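Local coordinates for protein glutaredoxin (Populus tremula x Populus tremuloides, PDB 2E7P) that binds a glutathione-ligated [2Fe-2S] cluster in its holo form and probably reduces low-molecular-weight and protein disulfides with glutathione, at residues V43-K48 and P101-A106; D88-K93 and N97-L102. All blocks are in the same frame, centred on the assembly; numbering follows the deposited sequence.

Contact 1 (V43-K48 and P101-A106); sequences VGASYK and PLLQDA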
# COMPACT_ATOMS: atom_id res chain seq x y z
N VAL C 43 16.63 -9.68 -7.19
CA VAL C 43 17.64 -9.61 -8.23
C VAL C 43 19.03 -9.15 -7.66
O VAL C 43 19.99 -9.01 -8.40
CB VAL C 43 17.12 -8.77 -9.42
CG1 VAL C 43 17.13 -7.29 -9.07
CG2 VAL C 43 17.92 -9.03 -10.73
N GLY C 44 19.13 -9.00 -6.33
CA GLY C 44 20.37 -8.55 -5.69
C GLY C 44 20.81 -7.10 -5.93
O GLY C 44 21.99 -6.78 -5.81
N ALA C 45 19.87 -6.22 -6.24
CA ALA C 45 20.19 -4.83 -6.52
C ALA C 45 20.26 -4.05 -5.22
O ALA C 45 19.52 -4.36 -4.30
CB ALA C 45 19.12 -4.23 -7.39
N SER C 46 21.14 -3.05 -5.13
CA SER C 46 21.03 -2.05 -4.05
C SER C 46 20.23 -0.87 -4.57
O SER C 46 20.33 -0.52 -5.76
CB SER C 46 22.39 -1.53 -3.57
OG SER C 46 23.39 -2.55 -3.65
N TYR C 47 19.46 -0.21 -3.71
CA TYR C 47 18.62 0.86 -4.23
C TYR C 47 18.37 1.84 -3.12
O TYR C 47 18.50 1.50 -1.96
CB TYR C 47 17.29 0.30 -4.80
CG TYR C 47 16.59 -0.67 -3.86
CD1 TYR C 47 15.62 -0.23 -2.94
CD2 TYR C 47 16.94 -2.03 -3.85
CE1 TYR C 47 15.02 -1.15 -2.05
CE2 TYR C 47 16.33 -2.93 -2.97
CZ TYR C 47 15.39 -2.49 -2.08
OH TYR C 47 14.82 -3.42 -1.22
N LYS C 48 18.01 3.05 -3.48
CA LYS C 48 17.65 4.04 -2.49
C LYS C 48 16.12 4.20 -2.48
O LYS C 48 15.49 4.27 -3.52
CB LYS C 48 18.33 5.35 -2.84
CG LYS C 48 17.84 6.52 -2.05
CD LYS C 48 18.55 7.77 -2.46
CE LYS C 48 17.98 8.93 -1.67
NZ LYS C 48 19.09 9.80 -1.33
N PRO C 101 19.55 -7.01 -16.97
CA PRO C 101 20.21 -6.13 -17.96
C PRO C 101 20.04 -4.62 -17.73
O PRO C 101 21.02 -3.88 -17.89
CB PRO C 101 19.58 -6.55 -19.29
CG PRO C 101 19.14 -7.93 -19.09
CD PRO C 101 18.82 -8.11 -17.64
N LEU C 102 18.87 -4.15 -17.31
CA LEU C 102 18.70 -2.71 -17.02
C LEU C 102 19.70 -2.25 -15.96
O LEU C 102 20.33 -1.17 -16.09
CB LEU C 102 17.28 -2.40 -16.50
CG LEU C 102 16.13 -2.36 -17.50
CD1 LEU C 102 14.84 -2.30 -16.69
CD2 LEU C 102 16.28 -1.14 -18.42
N LEU C 103 19.83 -3.08 -14.93
CA LEU C 103 20.68 -2.77 -13.77
C LEU C 103 22.14 -2.78 -14.19
O LEU C 103 22.92 -1.87 -13.85
CB LEU C 103 20.44 -3.78 -12.63
CG LEU C 103 19.11 -3.68 -11.92
CD1 LEU C 103 18.88 -4.87 -10.95
CD2 LEU C 103 18.98 -2.34 -11.19
N GLN C 104 22.51 -3.82 -14.93
CA GLN C 104 23.89 -3.98 -15.34
C GLN C 104 24.31 -2.97 -16.39
O GLN C 104 25.42 -2.48 -16.35
CB GLN C 104 24.14 -5.43 -15.77
CG GLN C 104 24.02 -6.35 -14.57
CD GLN C 104 24.33 -7.77 -14.90
OE1 GLN C 104 23.97 -8.27 -15.96
NE2 GLN C 104 24.97 -8.45 -13.96
N ASP C 105 23.42 -2.63 -17.32
CA ASP C 105 23.71 -1.61 -18.32
C ASP C 105 23.87 -0.23 -17.70
O ASP C 105 24.76 0.54 -18.11
CB ASP C 105 22.64 -1.58 -19.42
CG ASP C 105 22.69 -2.79 -20.32
OD1 ASP C 105 23.67 -3.61 -20.21
OD2 ASP C 105 21.74 -2.95 -21.12
N ALA C 106 23.01 0.10 -16.74
CA ALA C 106 23.13 1.36 -16.01
C ALA C 106 24.45 1.40 -15.25
O ALA C 106 25.11 2.44 -15.19
CB ALA C 106 21.96 1.54 -15.04

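Contact 2 (D88-K93 and N97-L102); sequences DTVVEK and NELLPL. With GSH (glutathione), chain H.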
# COMPACT_ATOMS: atom_id res chain seq x y z
N ASP C 88 3.67 -2.49 -11.69
CA ASP C 88 3.35 -3.30 -12.86
C ASP C 88 4.56 -3.37 -13.79
O ASP C 88 4.93 -4.46 -14.23
CB ASP C 88 2.13 -2.79 -13.62
CG ASP C 88 0.84 -3.02 -12.87
OD1 ASP C 88 0.81 -3.77 -11.88
OD2 ASP C 88 -0.17 -2.41 -13.26
N THR C 89 5.17 -2.22 -14.09
CA THR C 89 6.38 -2.20 -14.91
C THR C 89 7.48 -3.11 -14.37
O THR C 89 8.07 -3.92 -15.14
CB THR C 89 6.97 -0.78 -15.10
OG1 THR C 89 5.93 0.12 -15.49
CG2 THR C 89 8.02 -0.81 -16.20
N VAL C 90 7.80 -2.97 -13.08
CA VAL C 90 8.91 -3.75 -12.51
C VAL C 90 8.62 -5.27 -12.53
O VAL C 90 9.53 -6.08 -12.82
CB VAL C 90 9.33 -3.29 -11.07
CG1 VAL C 90 10.45 -4.19 -10.53
CG2 VAL C 90 9.81 -1.86 -11.10
N VAL C 91 7.38 -5.63 -12.22
CA VAL C 91 6.94 -7.04 -12.28
C VAL C 91 7.16 -7.56 -13.71
O VAL C 91 7.76 -8.60 -13.91
CB VAL C 91 5.44 -7.20 -11.87
CG1 VAL C 91 4.91 -8.62 -12.20
CG2 VAL C 91 5.22 -6.91 -10.36
N GLU C 92 6.69 -6.81 -14.70
CA GLU C 92 6.91 -7.18 -16.12
C GLU C 92 8.39 -7.35 -16.54
O GLU C 92 8.75 -8.33 -17.22
CB GLU C 92 6.24 -6.15 -17.01
CG GLU C 92 5.87 -6.63 -18.39
CD GLU C 92 5.05 -5.56 -19.13
OE1 GLU C 92 3.80 -5.75 -19.35
OE2 GLU C 92 5.66 -4.51 -19.45
N LYS C 93 9.25 -6.42 -16.14
CA LYS C 93 10.71 -6.55 -16.37
C LYS C 93 11.31 -7.82 -15.74
O LYS C 93 12.13 -8.53 -16.37
CB LYS C 93 11.45 -5.31 -15.84
CG LYS C 93 10.96 -3.99 -16.50
CD LYS C 93 11.35 -3.93 -17.97
CE LYS C 93 11.22 -2.49 -18.56
NZ LYS C 93 10.79 -2.56 -19.99
N ASN C 97 12.74 -11.21 -17.67
CA ASN C 97 14.19 -11.26 -17.49
C ASN C 97 14.88 -10.02 -18.04
O ASN C 97 15.97 -10.08 -18.58
CB ASN C 97 14.79 -12.52 -18.16
CG ASN C 97 15.91 -13.16 -17.33
OD1 ASN C 97 16.24 -12.67 -16.25
ND2 ASN C 97 16.47 -14.25 -17.83
N GLU C 98 14.21 -8.88 -17.92
CA GLU C 98 14.76 -7.67 -18.46
C GLU C 98 15.33 -6.77 -17.36
O GLU C 98 16.02 -5.81 -17.65
CB GLU C 98 13.69 -6.98 -19.31
CG GLU C 98 13.60 -7.64 -20.70
CD GLU C 98 12.40 -7.17 -21.50
OE1 GLU C 98 11.62 -6.34 -20.98
OE2 GLU C 98 12.24 -7.67 -22.65
N LEU C 99 15.02 -7.11 -16.10
CA LEU C 99 15.38 -6.30 -14.95
C LEU C 99 16.88 -6.34 -14.70
O LEU C 99 17.49 -5.29 -14.52
CB LEU C 99 14.61 -6.75 -13.70
CG LEU C 99 14.69 -5.94 -12.41
CD1 LEU C 99 14.29 -4.48 -12.69
CD2 LEU C 99 13.80 -6.60 -11.35
N LEU C 100 17.49 -7.52 -14.75
CA LEU C 100 18.93 -7.61 -14.58
C LEU C 100 19.75 -6.80 -15.64
O LEU C 100 20.57 -6.00 -15.24
CB LEU C 100 19.41 -9.05 -14.38
CG LEU C 100 20.92 -9.15 -14.15
CD1 LEU C 100 21.33 -8.57 -12.79
CD2 LEU C 100 21.40 -10.57 -14.36
N PRO C 101 19.55 -7.01 -16.97
CA PRO C 101 20.21 -6.13 -17.96
C PRO C 101 20.04 -4.62 -17.73
O PRO C 101 21.02 -3.88 -17.89
CB PRO C 101 19.58 -6.55 -19.29
CG PRO C 101 19.14 -7.93 -19.09
CD PRO C 101 18.82 -8.11 -17.64
N LEU C 102 18.87 -4.15 -17.31
CA LEU C 102 18.70 -2.71 -17.02
C LEU C 102 19.70 -2.25 -15.96
O LEU C 102 20.33 -1.17 -16.09
CB LEU C 102 17.28 -2.40 -16.50
CG LEU C 102 16.13 -2.36 -17.50
CD1 LEU C 102 14.84 -2.30 -16.69
CD2 LEU C 102 16.28 -1.14 -18.42
N1 GSH H . -0.28 0.92 -11.78
CA1 GSH H . 0.46 1.56 -10.68
C1 GSH H . 1.73 0.79 -10.47
O11 GSH H . 2.69 1.24 -9.79
O12 GSH H . 1.78 -0.33 -11.04
CB1 GSH H . -0.43 1.64 -9.43
CG1 GSH H . 0.22 2.43 -8.27
CD1 GSH H . -0.80 2.87 -7.25
OE1 GSH H . -1.99 2.69 -7.41
N2 GSH H . -0.33 3.54 -6.21
CA2 GSH H . -1.22 4.06 -5.17
C2 GSH H . -0.86 5.52 -4.94
O2 GSH H . 0.27 5.97 -5.20
CB2 GSH H . -1.04 3.24 -3.86
SG2 GSH H . -1.27 1.42 -3.64
N3 GSH H . -1.80 6.33 -4.44
CA3 GSH H . -1.52 7.71 -4.16
C3 GSH H . -0.54 7.76 -2.99
O31 GSH H . -0.51 6.85 -2.12
O32 GSH H . 0.21 8.74 -2.91

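Contact 1 (V43-K48 and P101-A106)
A small, wholly apolar surface contact joins Val43 and Ala45, in the loop between helix 31-42 and strand 48-51, to Leu103 on the C-terminal helix 99-110. One methyl carries the whole exchange: Leu103 CD1 lies 3.5 Å from Val43 CG1 and 3.6 Å from Ala45 CB, and no hydrogen bond crosses. Val43 and Leu103 reach toward each other tip to tip, branch end against branch end, while the beta-carbon of Ala45 gives CD1 a second support. The bond from CA to CB of Leu103 already points toward the loop; with CG anti to the carbonyl carbon (chi1 -70°) the branch that bears CD1 comes to lie against Val43 and Ala45. On Val43 the first torsion of 75° places CG1 between the backbone N and the carbonyl carbon, and this is the branch that meets the leucine. The backbones stay well separated, Ala45 CA and Leu103 CA being 7.6 Å apart, so side chains alone bridge the gap. In the thioredoxin fold of glutaredoxins this loop closes a beta-alpha-beta crossover, from strand 22-26 through helix 31-42 to the parallel edge strand 48-51. Gly44, with positive phi (69°), ends the helix in a Schellman motif, and the chain turns there between the two residues that touch Leu103. The buried area is modest, 106 Å² over both sides. Leu103 also packs on Val22 of strand 22-26 and Ile79 of strand 76-79, whereas Tyr47 turns to Leu40 of helix 31-42 and to Tyr29 of the second subunit.

Contact 2 (D88-K93 and N97-L102)
Lys93 O receives the N-H of Glu98 in a short, fairly straight bond (2.6 Å, 162°), the donor tilted 18° from the carbonyl plane. A weak second bond comes to the same oxygen from Leu99 N at 3.2 Å. The first bond belongs to the Schellman motif that ends helix 87-95, with Asn97 at positive phi as the C-prime residue. Beside this turn the Lys93 side chain bends at chi2 (-68°), bringing CD within 4.1 Å of Leu102 CD1, the two side chains crossing at about a right angle. Its NZ makes a long salt bridge to Glu98 OE1 at 4.0 Å. Shortening this side chain to an alanine is likely to cost the Glu98 carboxylate its distant positive partner and to uncover the Leu102 methyl, while the backbone bonds could remain. Deeper in, Val90 CG1 meets Leu99 CD2 at 4.2 Å. At the other end of the segment, Asp88 N gives a nearly linear bond of 2.9 Å to glutathione O12, so the helix joins the ligand pocket to this turn. Val90 packs against Val36 and Leu39 of helix 31-42 and Val77 of strand 76-79, while Leu99 lies on Ile79 of that strand and Val43 in the loop after helix 31-42.

How the contacts relate
The two contacts have centres 10 Å apart on the same side of the chain's centre; their ranges overlap at Pro101 and Leu102 of helix 99-110, though of these only Leu102 makes a contact, in contact 2. Along the chain, 43-48 comes first, then 88-93 on helix 87-95, and both contacts finish on the last helix. They also touch directly: Val43 CG1 packs on Leu99 CD2 at 4.1 Å, and Val43 CG2 on Leu100 CB at 4.0 Å. Contact 1 packs helix 99-110 on the crossover loop, and contact 2 joins its start to helix 87-95, whose beginning binds glutathione; the last helix thus meets the thioredoxin fold at two neighbouring places.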